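Putrescine aminotransferase (Halomonas elongata DSM 2581, PDB 6GWI) probably catalyses the pyridoxal-5'-phosphate-dependent transfer of amino groups, as a class III aminotransferase named for putrescine as its amine donor. Local coordinates at residues B[66-71]-B[289-294]; B[94-99]-B[111-116]; B[367-372]-B[378-383]. One frame throughout, in Å; residues are numbered along the deposited sequence.

In the fold
From the N terminus, helix 66-78 comes first; its opening turns meet the loop at 289-294 in interaction 1, which closes a loop of more than two hundred residues. Nested inside it, interaction 2 closes a short loop by laying helix 91-103 against strand 108-114, whose end leads into the cofactor pocket. The two touch, Ile294 CD1 lying 3.6 Å from Leu96 CD2, and both reach the second subunit. Interaction 3 follows in series, a local hairpin of strands 367-373 and 376-381. Its centre is about 34 Å from that of interaction 1 and about 38 Å from that of interaction 2, across the chain's centre from the latter.

Interaction 1 of 3, residues B[66-71]-B[289-294]; sequences RELVEA and SGYLPI
Leu68 and Tyr291 bury most of the surface here, the leucine setting one methyl squarely over the tyrosine ring. This CH-pi contact puts Leu68 CD1 3.5 Å from the centroid of the Tyr291 ring, only 9° off the ring normal. All six ring atoms are about equally near, Tyr291 CD1 at 3.6 Å from Leu68 CD1. The leucine also leans in nearer its root, where Leu68 CB comes within 3.7 Å of Tyr291 CD2. Its CD1 branch is extended away from CA (chi2 -171°), which carries this methyl out over the ring and keeps CD2 farther back. The two side chains cross at about a right angle. Val69, next on the helix, meets the ring at its edge, Val69 CG2 lying a loose 4.5 Å from Tyr291 CE2. From the loop, Ser289 adds a flank to the same leucine methyl, its CB being 4.2 Å from Leu68 CD1.

No hydrogen bond joins the two segments; the polar ends are held by other parts of the chain. Tyr291 OH bonds to Gly62 O and Arg65 N, just ahead of the helix, so the ring is pinned at its far end as well as packed on its face. Ser289 OG bonds to Leu61 N and Asn333 OD1. Ser289 and Gly290 both have positive phi, part of the turn that leads into Tyr291.

The contact thus ties the start of helix 66-78 to the loop between strands 280-283 and 295-300, which also carries Lys285 of the cofactor pocket. Helix 324-339 packs on Leu68 through Asn333, while Pro80 and Glu77 of the second subunit pack on Tyr291 and Val69, placing the contact at the dimer interface.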
# COMPACT_ATOMS: atom_id res chain seq x y z
N ARG B 66 19.02 -11.09 -14.01
CA ARG B 66 20.01 -10.03 -13.88
C ARG B 66 19.48 -8.69 -14.39
O ARG B 66 19.78 -7.64 -13.82
CB ARG B 66 21.28 -10.42 -14.63
CG ARG B 66 22.58 -9.99 -13.94
CD ARG B 66 23.55 -9.30 -14.89
NE ARG B 66 24.74 -10.10 -15.17
CZ ARG B 66 25.56 -9.88 -16.20
NH1 ARG B 66 26.62 -10.66 -16.38
NH2 ARG B 66 25.32 -8.89 -17.05
N GLU B 67 18.67 -8.72 -15.46
CA GLU B 67 18.21 -7.47 -16.07
C GLU B 67 17.35 -6.66 -15.11
O GLU B 67 17.41 -5.43 -15.11
CB GLU B 67 17.42 -7.76 -17.35
CG GLU B 67 18.23 -8.41 -18.47
CD GLU B 67 18.03 -9.91 -18.53
OE1 GLU B 67 17.74 -10.52 -17.48
OE2 GLU B 67 18.16 -10.48 -19.64
N LEU B 68 16.53 -7.34 -14.30
CA LEU B 68 15.72 -6.62 -13.32
C LEU B 68 16.58 -6.02 -12.22
O LEU B 68 16.32 -4.91 -11.75
CB LEU B 68 14.66 -7.54 -12.73
CG LEU B 68 13.59 -8.09 -13.68
CD1 LEU B 68 12.52 -8.80 -12.87
CD2 LEU B 68 12.97 -7.01 -14.55
N VAL B 69 17.62 -6.75 -11.80
CA VAL B 69 18.55 -6.21 -10.81
C VAL B 69 19.24 -4.97 -11.37
O VAL B 69 19.38 -3.95 -10.69
CB VAL B 69 19.57 -7.28 -10.39
CG1 VAL B 69 20.51 -6.73 -9.31
CG2 VAL B 69 18.87 -8.53 -9.90
N GLU B 70 19.69 -5.06 -12.62
CA GLU B 70 20.40 -3.93 -13.23
C GLU B 70 19.47 -2.73 -13.41
O GLU B 70 19.90 -1.59 -13.23
CB GLU B 70 21.01 -4.37 -14.56
CG GLU B 70 22.08 -5.45 -14.42
CD GLU B 70 22.51 -6.04 -15.74
OE1 GLU B 70 23.63 -6.59 -15.81
OE2 GLU B 70 21.76 -5.93 -16.73
N ALA B 71 18.20 -2.97 -13.75
CA ALA B 71 17.26 -1.87 -13.91
C ALA B 71 17.08 -1.11 -12.60
O ALA B 71 17.04 0.13 -12.60
CB ALA B 71 15.92 -2.39 -14.42
N SER B 289 7.21 -8.79 -11.60
CA SER B 289 7.65 -10.11 -11.16
C SER B 289 7.95 -10.11 -9.66
O SER B 289 8.75 -10.92 -9.17
CB SER B 289 8.87 -10.60 -11.94
OG SER B 289 8.51 -11.06 -13.23
N GLY B 290 7.31 -9.22 -8.92
CA GLY B 290 7.51 -9.12 -7.49
C GLY B 290 8.85 -8.57 -7.05
O GLY B 290 9.08 -8.46 -5.84
N TYR B 291 9.74 -8.21 -7.98
CA TYR B 291 11.07 -7.77 -7.58
C TYR B 291 11.03 -6.48 -6.77
O TYR B 291 11.89 -6.28 -5.90
CB TYR B 291 11.95 -7.60 -8.82
CG TYR B 291 12.64 -8.87 -9.26
CD1 TYR B 291 11.91 -10.01 -9.56
CD2 TYR B 291 14.02 -8.93 -9.39
CE1 TYR B 291 12.53 -11.17 -9.97
CE2 TYR B 291 14.65 -10.08 -9.80
CZ TYR B 291 13.90 -11.20 -10.09
OH TYR B 291 14.53 -12.35 -10.50
N LEU B 292 10.07 -5.60 -7.03
CA LEU B 292 9.88 -4.42 -6.20
C LEU B 292 8.39 -4.12 -6.14
O LEU B 292 7.66 -4.44 -7.08
CB LEU B 292 10.65 -3.21 -6.74
CG LEU B 292 12.18 -3.22 -6.58
CD1 LEU B 292 12.78 -1.96 -7.18
CD2 LEU B 292 12.61 -3.37 -5.12
N PRO B 293 7.91 -3.53 -5.04
CA PRO B 293 6.47 -3.31 -4.90
C PRO B 293 5.99 -2.19 -5.81
O PRO B 293 6.54 -1.09 -5.81
CB PRO B 293 6.28 -2.94 -3.42
CG PRO B 293 7.58 -3.18 -2.77
CD PRO B 293 8.64 -3.13 -3.82
N ILE B 294 4.94 -2.48 -6.58
CA ILE B 294 4.28 -1.47 -7.39
C ILE B 294 2.95 -2.04 -7.85
O ILE B 294 2.83 -3.24 -8.13
CB ILE B 294 5.15 -1.05 -8.59
CG1 ILE B 294 4.39 -0.03 -9.45
CG2 ILE B 294 5.57 -2.26 -9.43
CD1 ILE B 294 5.27 0.71 -10.44

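Interaction 2 of 3, residues B[94-99]-B[111-116]; sequences VRLAEK and VFFTGS. With PLP (pyridoxal-5'-phosphate), chain D.
Leu96 is the first residue of helix 94-99 to meet the strand, and it meets Phe113. With CG anti to the backbone N (chi1 177°), its branch reaches the phenyl rim obliquely, Leu96 CD2 lying 3.5 Å from Phe113 CE1. Ala97 follows and touches two residues. Its methyl packs on Val111, with Ala97 CB 3.5 Å from Val111 CG1, and its backbone N lies in the ring plane at the phenyl edge, 3.9 Å from Phe113 CZ. Val111 CG2 covers one ring face toward the rim, so the phenyl is bordered by its own strand as well as by the helix. Shortening Phe113 to an alanine is likely to open a gap beside Leu96 and to leave Ala97 with Val111 as its one partner on this strand.

At the end of the strand, Thr114 OG1 donates to Ser116 O at 2.9 Å. Ser116 N-caps helix 117-134 through a bond from Glu119 N to its OG, and its CB touches O1P of pyridoxal-5'-phosphate at 3.4 Å; the cofactor is hydrogen-bonded by Gly117 N, Ser118 OG and Thr319 OG1 of the second subunit.

Helix 94-99 crosses strand 111-114 at 125°. Ala327 and Leu334 of helix 324-339 pack on Leu96, and His15 of the second subunit meets the Phe113 ring. Strand 108-114 lies beside 295-300 and pairs in parallel with a strand of that subunit.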
# COMPACT_ATOMS: atom_id res chain seq x y z
N VAL B 94 6.74 7.90 -16.74
CA VAL B 94 6.27 8.19 -18.09
C VAL B 94 6.35 6.94 -18.95
O VAL B 94 5.37 6.55 -19.61
CB VAL B 94 7.08 9.35 -18.70
CG1 VAL B 94 6.64 9.62 -20.14
CG2 VAL B 94 6.95 10.60 -17.84
N ARG B 95 7.52 6.31 -18.97
CA ARG B 95 7.74 5.16 -19.85
C ARG B 95 6.90 3.96 -19.42
O ARG B 95 6.38 3.23 -20.28
CB ARG B 95 9.23 4.84 -19.86
CG ARG B 95 10.06 5.95 -20.52
CD ARG B 95 11.56 5.66 -20.57
NE ARG B 95 12.11 5.47 -19.23
CZ ARG B 95 13.35 5.80 -18.86
NH1 ARG B 95 14.19 6.35 -19.73
NH2 ARG B 95 13.75 5.57 -17.62
N LEU B 96 6.74 3.74 -18.12
CA LEU B 96 5.93 2.60 -17.66
C LEU B 96 4.46 2.79 -18.02
O LEU B 96 3.80 1.84 -18.47
CB LEU B 96 6.09 2.42 -16.15
CG LEU B 96 5.24 1.30 -15.54
CD1 LEU B 96 5.56 -0.05 -16.18
CD2 LEU B 96 5.44 1.24 -14.04
N ALA B 97 3.92 3.99 -17.81
CA ALA B 97 2.53 4.25 -18.17
C ALA B 97 2.31 4.06 -19.67
O ALA B 97 1.28 3.53 -20.10
CB ALA B 97 2.13 5.66 -17.74
N GLU B 98 3.26 4.51 -20.49
CA GLU B 98 3.16 4.29 -21.93
C GLU B 98 3.11 2.80 -22.24
O GLU B 98 2.18 2.32 -22.90
CB GLU B 98 4.34 4.94 -22.65
CG GLU B 98 4.35 4.72 -24.15
CD GLU B 98 5.57 5.31 -24.83
OE1 GLU B 98 6.62 5.44 -24.17
OE2 GLU B 98 5.48 5.63 -26.03
N LYS B 99 4.10 2.04 -21.75
CA LYS B 99 4.16 0.62 -22.04
C LYS B 99 2.92 -0.11 -21.54
O LYS B 99 2.35 -0.94 -22.25
CB LYS B 99 5.42 0.02 -21.40
CG LYS B 99 5.72 -1.41 -21.79
CD LYS B 99 6.14 -1.49 -23.25
CE LYS B 99 6.69 -2.85 -23.60
NZ LYS B 99 7.01 -2.94 -25.05
N VAL B 111 -3.27 5.20 -16.49
CA VAL B 111 -2.96 4.43 -15.29
C VAL B 111 -2.74 5.38 -14.12
O VAL B 111 -2.13 6.45 -14.27
CB VAL B 111 -1.73 3.52 -15.50
CG1 VAL B 111 -0.48 4.34 -15.76
CG2 VAL B 111 -1.54 2.60 -14.29
N PHE B 112 -3.26 5.00 -12.96
CA PHE B 112 -2.96 5.63 -11.68
C PHE B 112 -2.12 4.65 -10.88
O PHE B 112 -2.55 3.51 -10.64
CB PHE B 112 -4.25 5.98 -10.94
CG PHE B 112 -4.04 6.82 -9.70
CD1 PHE B 112 -3.50 6.26 -8.56
CD2 PHE B 112 -4.40 8.15 -9.69
CE1 PHE B 112 -3.30 7.02 -7.42
CE2 PHE B 112 -4.21 8.92 -8.55
CZ PHE B 112 -3.66 8.35 -7.42
N PHE B 113 -0.92 5.06 -10.49
CA PHE B 113 0.00 4.15 -9.83
C PHE B 113 -0.25 4.08 -8.33
O PHE B 113 -0.63 5.07 -7.70
CB PHE B 113 1.45 4.55 -10.10
CG PHE B 113 1.89 4.33 -11.52
CD1 PHE B 113 1.98 3.05 -12.04
CD2 PHE B 113 2.22 5.40 -12.33
CE1 PHE B 113 2.38 2.85 -13.35
CE2 PHE B 113 2.62 5.20 -13.64
CZ PHE B 113 2.70 3.92 -14.14
N THR B 114 -0.05 2.89 -7.78
CA THR B 114 -0.12 2.65 -6.34
C THR B 114 1.05 1.75 -5.96
O THR B 114 1.88 1.38 -6.79
CB THR B 114 -1.45 2.00 -5.93
OG1 THR B 114 -1.50 0.66 -6.44
CG2 THR B 114 -2.62 2.78 -6.47
N GLY B 115 1.09 1.35 -4.69
CA GLY B 115 2.14 0.48 -4.21
C GLY B 115 1.77 -0.98 -4.14
O GLY B 115 2.66 -1.84 -4.09
N SER B 116 0.47 -1.29 -4.16
CA SER B 116 -0.01 -2.64 -3.91
C SER B 116 -1.33 -2.85 -4.64
O SER B 116 -1.96 -1.91 -5.12
CB SER B 116 -0.23 -2.88 -2.41
OG SER B 116 -1.23 -2.01 -1.92
N1 PLP D . -6.59 -8.53 -5.70
C2 PLP D . -6.30 -9.85 -5.97
C2A PLP D . -7.11 -10.60 -7.00
C3 PLP D . -5.26 -10.49 -5.29
O3 PLP D . -5.00 -11.80 -5.57
C4 PLP D . -4.50 -9.80 -4.34
C4A PLP D . -3.07 -10.25 -4.14
C5 PLP D . -4.81 -8.46 -4.08
C6 PLP D . -5.85 -7.84 -4.76
C5A PLP D . -4.04 -7.66 -3.05
O4P PLP D . -2.77 -7.26 -3.53
P PLP D . -1.66 -6.79 -2.46
O1P PLP D . -2.20 -5.61 -1.68
O2P PLP D . -0.40 -6.42 -3.20
O3P PLP D . -1.38 -7.93 -1.52

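Interaction 3 of 3, residues B[367-372]-B[378-383]; sequences VGEARS and ALELVA
Arg371 and Glu380 carry the polar side of this antiparallel hairpin, joined by a salt bridge. Both end nitrogens of the guanidinium grip one oxygen from the same face of the carboxylate, Arg371 NH1 to Glu380 OE2 at 2.8 Å and NH2 at a longer 3.2 Å. Arg371 NH1 also binds Glu369 OE1, in the guanidinium plane, so the arginine probably offsets the repulsion between two glutamate side chains that run side by side, Glu369 OE1 standing 4.5 Å from Glu380 OE2. Tyr184 OH and Arg390 hold Glu380 as well. Ala378 CB covers one guanidinium face, 3.7 Å from Arg371 NE.

Among backbone bonds, Arg371 and Ala378 form a hydrogen-bonded pair, with Ala378 N to Arg371 O at 2.8 Å. Gly368 and Glu369 both face Glu380 in a classic beta bulge, and Gly368 CA packs on Val382 CG2 at 3.7 Å.

Apolar packing fills the other face: Leu379 CD2 lies 3.7 Å from Ala370 CB and touches Val367 CG1 more loosely.

Strand 367-373 is outermost in its sheet, and strand 376-381 lies between it and 418-421. Trp358 of helix 342-359 and Leu443 of helix 429-450 cover the Leu379 face, while helix 185-188 packs on Glu369 and Glu380.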
# COMPACT_ATOMS: atom_id res chain seq x y z
N VAL B 367 -7.85 -37.69 -5.86
CA VAL B 367 -8.04 -36.51 -6.71
C VAL B 367 -9.42 -36.62 -7.35
O VAL B 367 -9.64 -37.46 -8.23
CB VAL B 367 -6.93 -36.39 -7.76
CG1 VAL B 367 -7.20 -35.19 -8.67
CG2 VAL B 367 -5.58 -36.25 -7.08
N GLY B 368 -10.33 -35.74 -6.95
CA GLY B 368 -11.67 -35.72 -7.51
C GLY B 368 -11.81 -34.84 -8.74
O GLY B 368 -12.73 -35.02 -9.53
N GLU B 369 -10.90 -33.88 -8.90
CA GLU B 369 -10.89 -33.02 -10.07
C GLU B 369 -9.51 -32.41 -10.22
O GLU B 369 -8.85 -32.09 -9.22
CB GLU B 369 -11.95 -31.92 -9.97
CG GLU B 369 -12.11 -31.11 -11.25
CD GLU B 369 -13.00 -29.90 -11.07
OE1 GLU B 369 -12.51 -28.86 -10.58
OE2 GLU B 369 -14.20 -29.99 -11.42
N ALA B 370 -9.07 -32.24 -11.47
CA ALA B 370 -7.87 -31.50 -11.80
C ALA B 370 -8.21 -30.48 -12.87
O ALA B 370 -8.83 -30.83 -13.88
CB ALA B 370 -6.75 -32.43 -12.29
N ARG B 371 -7.83 -29.22 -12.65
CA ARG B 371 -8.13 -28.15 -13.58
C ARG B 371 -6.94 -27.21 -13.70
O ARG B 371 -6.21 -27.00 -12.73
CB ARG B 371 -9.38 -27.36 -13.14
CG ARG B 371 -9.25 -26.72 -11.76
CD ARG B 371 -10.44 -25.82 -11.45
NE ARG B 371 -10.31 -25.18 -10.15
CZ ARG B 371 -10.74 -25.71 -9.00
NH1 ARG B 371 -11.35 -26.88 -8.99
NH2 ARG B 371 -10.57 -25.04 -7.87
N SER B 372 -6.76 -26.65 -14.89
CA SER B 372 -5.69 -25.69 -15.09
C SER B 372 -6.07 -24.77 -16.24
O SER B 372 -6.88 -25.11 -17.10
CB SER B 372 -4.35 -26.39 -15.37
OG SER B 372 -4.36 -27.04 -16.63
N ALA B 378 -5.24 -26.40 -10.18
CA ALA B 378 -5.81 -26.80 -8.91
C ALA B 378 -6.20 -28.27 -8.93
O ALA B 378 -6.51 -28.83 -9.99
CB ALA B 378 -7.04 -25.94 -8.57
N LEU B 379 -6.15 -28.88 -7.75
CA LEU B 379 -6.67 -30.23 -7.53
C LEU B 379 -7.72 -30.19 -6.43
O LEU B 379 -7.59 -29.43 -5.46
CB LEU B 379 -5.56 -31.21 -7.11
CG LEU B 379 -4.31 -31.33 -7.97
CD1 LEU B 379 -3.28 -32.18 -7.24
CD2 LEU B 379 -4.63 -31.92 -9.34
N GLU B 380 -8.75 -31.02 -6.57
CA GLU B 380 -9.79 -31.18 -5.56
C GLU B 380 -9.59 -32.53 -4.90
O GLU B 380 -9.73 -33.58 -5.54
CB GLU B 380 -11.18 -31.07 -6.19
CG GLU B 380 -11.49 -29.75 -6.87
CD GLU B 380 -11.63 -28.59 -5.89
OE1 GLU B 380 -11.41 -28.79 -4.68
OE2 GLU B 380 -11.97 -27.48 -6.34
N LEU B 381 -9.25 -32.51 -3.61
CA LEU B 381 -9.07 -33.75 -2.86
C LEU B 381 -10.43 -34.23 -2.35
O LEU B 381 -11.21 -33.45 -1.80
CB LEU B 381 -8.11 -33.53 -1.69
CG LEU B 381 -6.73 -32.95 -2.05
CD1 LEU B 381 -5.83 -32.93 -0.83
CD2 LEU B 381 -6.07 -33.71 -3.19
N VAL B 382 -10.71 -35.52 -2.55
CA VAL B 382 -11.96 -36.13 -2.11
C VAL B 382 -11.65 -37.46 -1.43
O VAL B 382 -10.65 -38.12 -1.73
CB VAL B 382 -12.95 -36.35 -3.27
CG1 VAL B 382 -13.27 -35.03 -3.96
CG2 VAL B 382 -12.40 -37.38 -4.26
N ALA B 383 -12.53 -37.86 -0.52
CA ALA B 383 -12.46 -39.17 0.11
C ALA B 383 -13.15 -40.25 -0.71
O ALA B 383 -12.75 -41.42 -0.65
CB ALA B 383 -13.07 -39.12 1.51